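Local coordinates for PUM-HD domain-containing protein (Caenorhabditis elegans, PDB 7CGF), which probably binds the 3' untranslated regions of messenger RNAs through its Pumilio homology domain, the part that is held here in complex with RNA, at residues Phe40-Val45 with Ala74-Asp79; Gln216-Phe221 with Glu243-Val248. The protein carries 2 engineered substitutions. All coordinates share one frame; numbering follows the deposited sequence.

Contact 1 (Phe40-Val45 with Ala74-Asp79); sequences FAKDQV and ADELVD. With nucleotides of chain B.
The methyl CB of Ala41 and the branch end CD2 of Leu77 meet at 3.6 Å, the tight, buried half of this contact. Alanine is small enough to let the last turn of helix 37-41 come close to helix 74-78, and leucine is long enough to bridge what remains. CD2 of Leu77 also lies against CG of Lys42, at 3.9 Å, so the lysine's aliphatic stem borders the apolar patch. Leu37 and Leu38 also touch Leu77, while Val86 of helix 83-89 packs on Ala41.

The two segments belong to successive Pumilio repeats, predicted as 32-68 and 69-104, and this is the stacking of one helical repeat on the next that builds the PUF solenoid.

Toward solvent the contact thins to one salt bridge. Lys42 NZ donates to the anti lone pair of Glu76 OE2, the one turned away from OE1, at 2.8 Å. A bend at chi3 (67°) turns the ammonium toward the exposed glutamate, and the two side chains cross at about a right angle.

Beyond the turn, Asp43 caps helix 44-56: its OD2 accepts a weak bond from Val45 N and also pairs with Arg19. At the start of that helix, Gln44 contacts the adenine, its NE2 giving a fairly straight bond (163°) of 2.9 Å to N3 of A8 of chain B.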
ATOM      1  N   PHE A  40      30.222  17.325  -0.636  1.00 20.60           N
ATOM      2  CA  PHE A  40      30.210  16.167   0.247  1.00 18.83           C
ATOM      3  C   PHE A  40      28.900  15.390   0.117  1.00 16.92           C
ATOM      4  O   PHE A  40      28.909  14.160  -0.002  1.00 18.48           O
ATOM      5  CB  PHE A  40      30.419  16.605   1.698  1.00 18.83           C
ATOM      6  CG  PHE A  40      31.845  16.475   2.176  1.00 20.56           C
ATOM      7  CD1 PHE A  40      32.777  17.459   1.912  1.00 28.11           C
ATOM      8  CD2 PHE A  40      32.231  15.368   2.912  1.00 24.41           C
ATOM      9  CE1 PHE A  40      34.087  17.334   2.367  1.00 27.91           C
ATOM     10  CE2 PHE A  40      33.541  15.235   3.370  1.00 34.39           C
ATOM     11  CZ  PHE A  40      34.466  16.218   3.088  1.00 27.83           C
ATOM     12  N   ALA A  41      27.771  16.102   0.122  1.00 16.76           N
ATOM     13  CA  ALA A  41      26.471  15.437   0.199  1.00 18.61           C
ATOM     14  C   ALA A  41      26.136  14.695  -1.088  1.00 17.53           C
ATOM     15  O   ALA A  41      25.390  13.702  -1.047  1.00 15.72           O
ATOM     16  CB  ALA A  41      25.369  16.443   0.532  1.00 14.65           C
ATOM     17  N   LYS A  42      26.689  15.132  -2.227  1.00 15.64           N
ATOM     18  CA  LYS A  42      26.456  14.450  -3.498  1.00 16.62           C
ATOM     19  C   LYS A  42      27.458  13.340  -3.780  1.00 17.26           C
ATOM     20  O   LYS A  42      27.387  12.716  -4.850  1.00 16.70           O
ATOM     21  CB  LYS A  42      26.462  15.458  -4.657  1.00 18.26           C
ATOM     22  CG  LYS A  42      25.375  16.487  -4.505  1.00 17.35           C
ATOM     23  CD  LYS A  42      25.349  17.504  -5.642  1.00 25.38           C
ATOM     24  CE  LYS A  42      24.961  16.869  -6.957  1.00 31.24           C
ATOM     25  NZ  LYS A  42      24.976  17.889  -8.049  1.00 31.33           N
ATOM     26  N   ASP A  43      28.383  13.094  -2.858  1.00 18.19           N
ATOM     27  CA  ASP A  43      29.407  12.069  -2.985  1.00 19.16           C
ATOM     28  C   ASP A  43      29.048  10.874  -2.113  1.00 20.73           C
ATOM     29  O   ASP A  43      28.526  11.046  -1.009  1.00 20.16           O
ATOM     30  CB  ASP A  43      30.763  12.635  -2.561  1.00 19.71           C
ATOM     31  CG  ASP A  43      31.885  11.654  -2.744  1.00 26.96           C
ATOM     32  OD1 ASP A  43      32.388  11.551  -3.886  1.00 26.19           O
ATOM     33  OD2 ASP A  43      32.270  11.003  -1.747  1.00 24.17           O
ATOM     34  N   GLN A  44      29.316   9.668  -2.621  1.00 19.24           N
ATOM     35  CA  GLN A  44      28.949   8.447  -1.897  1.00 19.43           C
ATOM     36  C   GLN A  44      29.649   8.397  -0.542  1.00 23.33           C
ATOM     37  O   GLN A  44      29.018   8.147   0.497  1.00 21.01           O
ATOM     38  CB  GLN A  44      29.301   7.230  -2.762  1.00 21.88           C
ATOM     39  CG  GLN A  44      29.281   5.875  -2.081  1.00 24.46           C
ATOM     40  CD  GLN A  44      27.889   5.403  -1.860  1.00 21.74           C
ATOM     41  OE1 GLN A  44      27.393   4.521  -2.564  1.00 27.16           O
ATOM     42  NE2 GLN A  44      27.215   6.013  -0.889  1.00 28.32           N
ATOM     43  N   VAL A  45      30.949   8.689  -0.535  1.00 20.86           N
ATOM     44  CA  VAL A  45      31.721   8.674   0.704  1.00 20.79           C
ATOM     45  C   VAL A  45      31.356   9.861   1.581  1.00 22.45           C
ATOM     46  O   VAL A  45      31.181   9.718   2.797  1.00 23.13           O
ATOM     47  CB  VAL A  45      33.226   8.665   0.394  1.00 22.55           C
ATOM     48  CG1 VAL A  45      34.017   8.839   1.685  1.00 27.01           C
ATOM     49  CG2 VAL A  45      33.598   7.395  -0.319  1.00 24.09           C
ATOM     50  N   ALA A  74      19.090  23.055  -1.043  1.00 18.78           N
ATOM     51  CA  ALA A  74      18.068  22.012  -0.910  1.00 18.32           C
ATOM     52  C   ALA A  74      17.592  21.498  -2.266  1.00 21.18           C
ATOM     53  O   ALA A  74      17.418  20.285  -2.446  1.00 19.24           O
ATOM     54  CB  ALA A  74      16.880  22.527  -0.103  1.00 21.57           C
ATOM     55  N   ASP A  75      17.356  22.397  -3.228  1.00 21.11           N
ATOM     56  CA  ASP A  75      16.835  21.936  -4.510  1.00 22.82           C
ATOM     57  C   ASP A  75      17.812  21.011  -5.213  1.00 24.86           C
ATOM     58  O   ASP A  75      17.384  20.076  -5.896  1.00 27.77           O
ATOM     59  CB  ASP A  75      16.471  23.107  -5.433  1.00 24.23           C
ATOM     60  CG  ASP A  75      16.041  22.634  -6.822  1.00 32.26           C
ATOM     61  OD1 ASP A  75      15.002  21.952  -6.938  1.00 29.83           O
ATOM     62  OD2 ASP A  75      16.750  22.925  -7.809  1.00 33.38           O
ATOM     63  N   GLU A  76      19.120  21.228  -5.051  1.00 18.82           N
ATOM     64  CA  GLU A  76      20.077  20.334  -5.683  1.00 18.99           C
ATOM     65  C   GLU A  76      20.242  19.012  -4.935  1.00 21.54           C
ATOM     66  O   GLU A  76      20.633  18.010  -5.548  1.00 20.86           O
ATOM     67  CB  GLU A  76      21.431  21.030  -5.814  1.00 21.32           C
ATOM     68  CG  GLU A  76      22.301  20.413  -6.880  1.00 31.16           C
ATOM     69  CD  GLU A  76      23.549  21.224  -7.132  1.00 39.43           C
ATOM     70  OE1 GLU A  76      23.512  22.454  -6.894  1.00 39.25           O
ATOM     71  OE2 GLU A  76      24.561  20.628  -7.560  1.00 38.70           O
ATOM     72  N   LEU A  77      19.932  18.976  -3.641  1.00 15.71           N
ATOM     73  CA  LEU A  77      20.170  17.775  -2.861  1.00 14.38           C
ATOM     74  C   LEU A  77      18.972  16.846  -2.820  1.00 14.11           C
ATOM     75  O   LEU A  77      19.157  15.632  -2.657  1.00 14.57           O
ATOM     76  CB  LEU A  77      20.551  18.135  -1.421  1.00 15.35           C
ATOM     77  CG  LEU A  77      21.884  18.881  -1.252  1.00 15.88           C
ATOM     78  CD1 LEU A  77      22.053  19.285   0.209  1.00 20.81           C
ATOM     79  CD2 LEU A  77      23.053  18.028  -1.718  1.00 21.74           C
ATOM     80  N   VAL A  78      17.742  17.366  -2.926  1.00 13.00           N
ATOM     81  CA  VAL A  78      16.600  16.509  -2.593  1.00 13.97           C
ATOM     82  C   VAL A  78      16.423  15.381  -3.603  1.00 14.67           C
ATOM     83  O   VAL A  78      16.005  14.283  -3.223  1.00 14.46           O
ATOM     84  CB  VAL A  78      15.283  17.296  -2.434  1.00 18.20           C
ATOM     85  CG1 VAL A  78      15.310  18.118  -1.153  1.00 23.92           C
ATOM     86  CG2 VAL A  78      14.979  18.157  -3.664  1.00 21.48           C
ATOM     87  N   ASP A  79      16.691  15.624  -4.889  1.00 13.39           N
ATOM     88  CA  ASP A  79      16.618  14.538  -5.865  1.00 13.66           C
ATOM     89  C   ASP A  79      17.996  14.044  -6.270  1.00 15.20           C
ATOM     90  O   ASP A  79      18.208  13.652  -7.428  1.00 15.31           O
ATOM     91  CB  ASP A  79      15.815  14.932  -7.107  1.00 15.02           C
ATOM     92  CG  ASP A  79      15.274  13.709  -7.847  1.00 19.15           C
ATOM     93  OD1 ASP A  79      14.867  12.764  -7.150  1.00 17.05           O
ATOM     94  OD2 ASP A  79      15.274  13.666  -9.107  1.00 18.10           O
TER
ATOM     95  P     A B   8      19.783   1.111  -4.272  1.00 29.40           P
ATOM     96  OP1   A B   8      20.285   0.346  -5.447  1.00 35.66           O
ATOM     97  OP2   A B   8      19.326   0.485  -2.993  1.00 25.94           O
ATOM     98  O5'   A B   8      20.941   2.100  -3.836  1.00 21.95           O
ATOM     99  C5'   A B   8      21.666   2.851  -4.794  1.00 25.65           C
ATOM    100  C4'   A B   8      23.010   3.237  -4.239  1.00 24.42           C
ATOM    101  O4'   A B   8      22.822   4.090  -3.069  1.00 23.22           O
ATOM    102  C3'   A B   8      23.872   2.062  -3.773  1.00 26.88           C
ATOM    103  O3'   A B   8      25.239   2.376  -4.031  1.00 27.45           O
ATOM    104  C2'   A B   8      23.643   2.065  -2.267  1.00 25.40           C
ATOM    105  O2'   A B   8      24.656   1.425  -1.514  1.00 27.57           O
ATOM    106  C1'   A B   8      23.575   3.567  -1.997  1.00 19.96           C
ATOM    107  N9    A B   8      22.936   3.948  -0.731  1.00 19.09           N
ATOM    108  C8    A B   8      21.812   3.410  -0.175  1.00 18.81           C
ATOM    109  N7    A B   8      21.493   3.947   0.985  1.00 17.36           N
ATOM    110  C5    A B   8      22.474   4.927   1.183  1.00 16.70           C
ATOM    111  C6    A B   8      22.713   5.852   2.208  1.00 20.68           C
ATOM    112  N6    A B   8      21.957   6.003   3.301  1.00 19.53           N
ATOM    113  N1    A B   8      23.789   6.663   2.080  1.00 19.20           N
ATOM    114  C2    A B   8      24.578   6.553   1.006  1.00 19.88           C
ATOM    115  N3    A B   8      24.443   5.724  -0.016  1.00 20.40           N
ATOM    116  C4    A B   8      23.368   4.930   0.129  1.00 17.12           C
TER

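Contact 2 (Gln216-Phe221 with Glu243-Val248); sequences QIHKRF and EEDRMV
The end of helix 207-219 faces the first turns of helix 243-255, with the backbones nearest at His218 and Asp245, whose CA atoms are 8.6 Å apart. That spacing leaves room for a side chain between the helices, and the imidazole of His218 takes it; the residue is modelled in two conformations, and the ring contacts described are those of one, so their detail is provisional. In the Pumilio repeat predicted as 216-251 the two segments stand near its beginning and its end, within the all-helical solenoid of the PUF fold.

Histidine suits the place because its flat ring can present carbon to a carboxylate and still lie beside an aliphatic branch. In this conformation CE1 comes within 3.1 Å of Asp245 OD1, which sits at the ring edge and near its plane. Ring and carboxylate planes are 46° apart. The approach of a polarised ring C-H to a carboxylate oxygen is probably favourable electrostatically, and would be more so if the imidazole were protonated. OD2 of Asp245 accepts from the backbone N of Ser242, the residue just before the helix; this holds the carboxylate while OD1 is left facing the histidine.

Val248, one turn further on, brings CG1 obliquely to the ring, 4.0 Å from CD2 of His218. With CG1 anti to the backbone N (chi1 168°), this methyl reaches the imidazole. Ile249 of the same helix also touches His218. In this conformer the contact buries NE2 of His218 without a polar partner in the model: Asp245 O, at 3.9 Å, is too far for a hydrogen bond to NE2.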
ATOM      1  N   GLN A 216     -18.750   3.694  -5.313  1.00 15.64           N
ATOM      2  CA  GLN A 216     -18.246   3.660  -6.683  1.00 16.12           C
ATOM      3  C   GLN A 216     -17.716   2.278  -7.036  1.00 17.41           C
ATOM      4  O   GLN A 216     -17.952   1.779  -8.141  1.00 16.83           O
ATOM      5  CB  GLN A 216     -17.123   4.691  -6.884  1.00 18.46           C
ATOM      6  CG  GLN A 216     -17.518   6.106  -7.314  1.00 26.17           C
ATOM      7  CD  GLN A 216     -18.790   6.174  -8.140  1.00 21.25           C
ATOM      8  OE1 GLN A 216     -19.860   6.279  -7.575  1.00 18.56           O
ATOM      9  NE2 GLN A 216     -18.680   6.131  -9.470  1.00 18.95           N
ATOM     10  N   ILE A 217     -16.978   1.653  -6.117  1.00 15.31           N
ATOM     11  CA  ILE A 217     -16.467   0.303  -6.370  1.00 14.97           C
ATOM     12  C   ILE A 217     -17.616  -0.659  -6.657  1.00 14.90           C
ATOM     13  O   ILE A 217     -17.539  -1.480  -7.578  1.00 15.96           O
ATOM     14  CB  ILE A 217     -15.601  -0.166  -5.185  1.00 15.30           C
ATOM     15  CG1 ILE A 217     -14.346   0.711  -5.063  1.00 13.44           C
ATOM     16  CG2 ILE A 217     -15.215  -1.640  -5.364  1.00 17.01           C
ATOM     17  CD1 ILE A 217     -13.645   0.631  -3.722  1.00 14.82           C
ATOM     18  N   HIS A 218     -18.701  -0.569  -5.880  0.53 17.62           N
ATOM     19  CA  HIS A 218     -19.846  -1.457  -6.088  0.53 18.10           C
ATOM     20  C   HIS A 218     -20.419  -1.324  -7.499  0.53 16.28           C
ATOM     21  O   HIS A 218     -20.872  -2.315  -8.084  0.53 16.80           O
ATOM     22  CB  HIS A 218     -20.936  -1.172  -5.048  0.53 18.89           C
ATOM     23  CG  HIS A 218     -20.748  -1.885  -3.740  0.53 18.99           C
ATOM     24  ND1 HIS A 218     -20.839  -1.235  -2.526  0.53 19.52           N
ATOM     25  CD2 HIS A 218     -20.514  -3.191  -3.450  0.53 12.97           C
ATOM     26  CE1 HIS A 218     -20.651  -2.102  -1.547  0.53 16.27           C
ATOM     27  NE2 HIS A 218     -20.452  -3.296  -2.080  0.53 19.10           N
ATOM     28  N   LYS A 219     -20.422  -0.108  -8.063  1.00 16.15           N
ATOM     29  CA  LYS A 219     -21.052   0.094  -9.366  1.00 18.96           C
ATOM     30  C   LYS A 219     -20.376  -0.707 -10.467  1.00 18.61           C
ATOM     31  O   LYS A 219     -21.044  -1.127 -11.421  1.00 19.10           O
ATOM     32  CB  LYS A 219     -21.063   1.583  -9.723  1.00 17.71           C
ATOM     33  CG  LYS A 219     -21.950   2.420  -8.774  1.00 19.24           C
ATOM     34  CD  LYS A 219     -21.835   3.917  -9.090  1.00 18.60           C
ATOM     35  CE  LYS A 219     -22.612   4.762  -8.068  1.00 22.09           C
ATOM     36  NZ  LYS A 219     -22.493   6.244  -8.311  1.00 21.28           N
ATOM     37  N   ARG A 220     -19.069  -0.943 -10.361  1.00 14.54           N
ATOM     38  CA  ARG A 220     -18.334  -1.750 -11.334  1.00 16.10           C
ATOM     39  C   ARG A 220     -17.645  -2.918 -10.646  1.00 16.92           C
ATOM     40  O   ARG A 220     -16.507  -3.281 -10.947  1.00 17.06           O
ATOM     41  CB  ARG A 220     -17.356  -0.885 -12.119  1.00 18.12           C
ATOM     42  CG  ARG A 220     -18.118   0.127 -12.950  1.00 17.57           C
ATOM     43  CD  ARG A 220     -17.215   1.013 -13.758  1.00 17.29           C
ATOM     44  NE  ARG A 220     -16.541   0.268 -14.801  1.00 18.84           N
ATOM     45  CZ  ARG A 220     -15.734   0.832 -15.692  1.00 22.28           C
ATOM     46  NH1 ARG A 220     -15.526   2.140 -15.656  1.00 23.49           N
ATOM     47  NH2 ARG A 220     -15.140   0.098 -16.610  1.00 22.45           N
ATOM     48  N   PHE A 221     -18.380  -3.532  -9.723  1.00 15.11           N
ATOM     49  CA  PHE A 221     -17.818  -4.555  -8.850  1.00 15.81           C
ATOM     50  C   PHE A 221     -17.216  -5.717  -9.629  1.00 17.42           C
ATOM     51  O   PHE A 221     -16.077  -6.125  -9.366  1.00 16.87           O
ATOM     52  CB  PHE A 221     -18.900  -5.081  -7.906  1.00 17.31           C
ATOM     53  CG  PHE A 221     -18.381  -6.092  -6.933  1.00 17.03           C
ATOM     54  CD1 PHE A 221     -17.697  -5.679  -5.803  1.00 20.16           C
ATOM     55  CD2 PHE A 221     -18.535  -7.454  -7.171  1.00 20.19           C
ATOM     56  CE1 PHE A 221     -17.196  -6.589  -4.913  1.00 22.52           C
ATOM     57  CE2 PHE A 221     -18.031  -8.372  -6.268  1.00 21.77           C
ATOM     58  CZ  PHE A 221     -17.359  -7.925  -5.143  1.00 20.57           C
ATOM     59  N   GLU A 243     -21.043  -3.787   7.378  1.00 27.02           N
ATOM     60  CA  GLU A 243     -21.704  -5.079   7.302  1.00 20.90           C
ATOM     61  C   GLU A 243     -22.587  -5.165   6.063  1.00 23.78           C
ATOM     62  O   GLU A 243     -22.684  -6.225   5.429  1.00 26.18           O
ATOM     63  CB  GLU A 243     -22.513  -5.305   8.582  1.00 28.26           C
ATOM     64  CG  GLU A 243     -23.080  -6.700   8.717  1.00 27.66           C
ATOM     65  CD  GLU A 243     -22.008  -7.757   8.885  1.00 29.98           C
ATOM     66  OE1 GLU A 243     -20.916  -7.427   9.385  1.00 30.39           O
ATOM     67  OE2 GLU A 243     -22.258  -8.924   8.503  1.00 36.63           O
ATOM     68  N   GLU A 244     -23.247  -4.061   5.702  1.00 22.89           N
ATOM     69  CA  GLU A 244     -24.050  -4.049   4.484  1.00 27.48           C
ATOM     70  C   GLU A 244     -23.183  -4.249   3.245  1.00 25.55           C
ATOM     71  O   GLU A 244     -23.597  -4.931   2.295  1.00 21.17           O
ATOM     72  CB  GLU A 244     -24.837  -2.743   4.369  1.00 24.30           C
ATOM     73  CG  GLU A 244     -25.851  -2.773   3.233  1.00 34.30           C
ATOM     74  CD  GLU A 244     -26.470  -1.420   2.932  1.00 46.40           C
ATOM     75  OE1 GLU A 244     -26.248  -0.464   3.709  1.00 47.99           O
ATOM     76  OE2 GLU A 244     -27.185  -1.319   1.911  1.00 51.04           O
ATOM     77  N   ASP A 245     -21.997  -3.622   3.219  1.00 25.10           N
ATOM     78  CA  ASP A 245     -21.073  -3.839   2.109  1.00 20.88           C
ATOM     79  C   ASP A 245     -20.725  -5.311   1.974  1.00 21.25           C
ATOM     80  O   ASP A 245     -20.732  -5.856   0.863  1.00 20.29           O
ATOM     81  CB  ASP A 245     -19.788  -3.036   2.297  1.00 19.46           C
ATOM     82  CG  ASP A 245     -20.010  -1.545   2.209  1.00 22.41           C
ATOM     83  OD1 ASP A 245     -20.883  -1.102   1.420  1.00 25.38           O
ATOM     84  OD2 ASP A 245     -19.277  -0.833   2.925  1.00 21.87           O
ATOM     85  N   ARG A 246     -20.425  -5.974   3.098  1.00 22.00           N
ATOM     86  CA  ARG A 246     -20.107  -7.397   3.030  1.00 23.03           C
ATOM     87  C   ARG A 246     -21.323  -8.209   2.610  1.00 25.00           C
ATOM     88  O   ARG A 246     -21.197  -9.151   1.822  1.00 21.99           O
ATOM     89  CB  ARG A 246     -19.552  -7.896   4.364  1.00 22.19           C
ATOM     90  CG  ARG A 246     -18.071  -7.628   4.554  1.00 23.68           C
ATOM     91  CD  ARG A 246     -17.552  -8.150   5.877  1.00 25.94           C
ATOM     92  NE  ARG A 246     -18.196  -7.495   7.013  1.00 25.08           N
ATOM     93  CZ  ARG A 246     -17.858  -6.284   7.435  1.00 30.51           C
ATOM     94  NH1 ARG A 246     -16.892  -5.617   6.811  1.00 24.95           N
ATOM     95  NH2 ARG A 246     -18.482  -5.735   8.473  1.00 28.16           N
ATOM     96  N   MET A 247     -22.518  -7.847   3.100  1.00 20.68           N
ATOM     97  CA  MET A 247     -23.715  -8.559   2.666  1.00 24.44           C
ATOM     98  C   MET A 247     -23.925  -8.418   1.162  1.00 23.22           C
ATOM     99  O   MET A 247     -24.211  -9.403   0.471  1.00 22.13           O
ATOM    100  CB  MET A 247     -24.941  -8.066   3.450  1.00 24.91           C
ATOM    101  CG  MET A 247     -26.279  -8.583   2.927  1.00 27.83           C
ATOM    102  SD  MET A 247     -26.355 -10.385   2.974  1.00 40.56           S
ATOM    103  CE  MET A 247     -25.718 -10.683   4.555  1.00 34.52           C
ATOM    104  N   VAL A 248     -23.756  -7.206   0.625  1.00 20.93           N
ATOM    105  CA  VAL A 248     -23.952  -7.031  -0.806  1.00 21.44           C
ATOM    106  C   VAL A 248     -22.932  -7.864  -1.574  1.00 19.60           C
ATOM    107  O   VAL A 248     -23.270  -8.525  -2.569  1.00 19.88           O
ATOM    108  CB  VAL A 248     -23.880  -5.536  -1.172  1.00 23.93           C
ATOM    109  CG1 VAL A 248     -23.794  -5.360  -2.672  1.00 20.98           C
ATOM    110  CG2 VAL A 248     -25.110  -4.813  -0.639  1.00 20.42           C
TER

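How the contacts relate
Contact 1 lies near the N-terminal end of the solenoid and closes before contact 2 opens further along the chain. Their centres are about 48 Å apart, on opposite sides of the chain's centre, and their nearest atoms remain about 31 Å from each other. They share no helix: contact 1 uses helices 37-41, 44-56 and 74-78, contact 2 helices 207-219 and 243-255. Both lie in the same Pumilio homology domain. Contact 1 joins successive predicted repeats beside a bound nucleotide, whereas contact 2 is helix packing within one predicted repeat, its nearest atom about 12 Å from the bound RNA. Together they illustrate between-repeat and within-repeat packing in one solenoid.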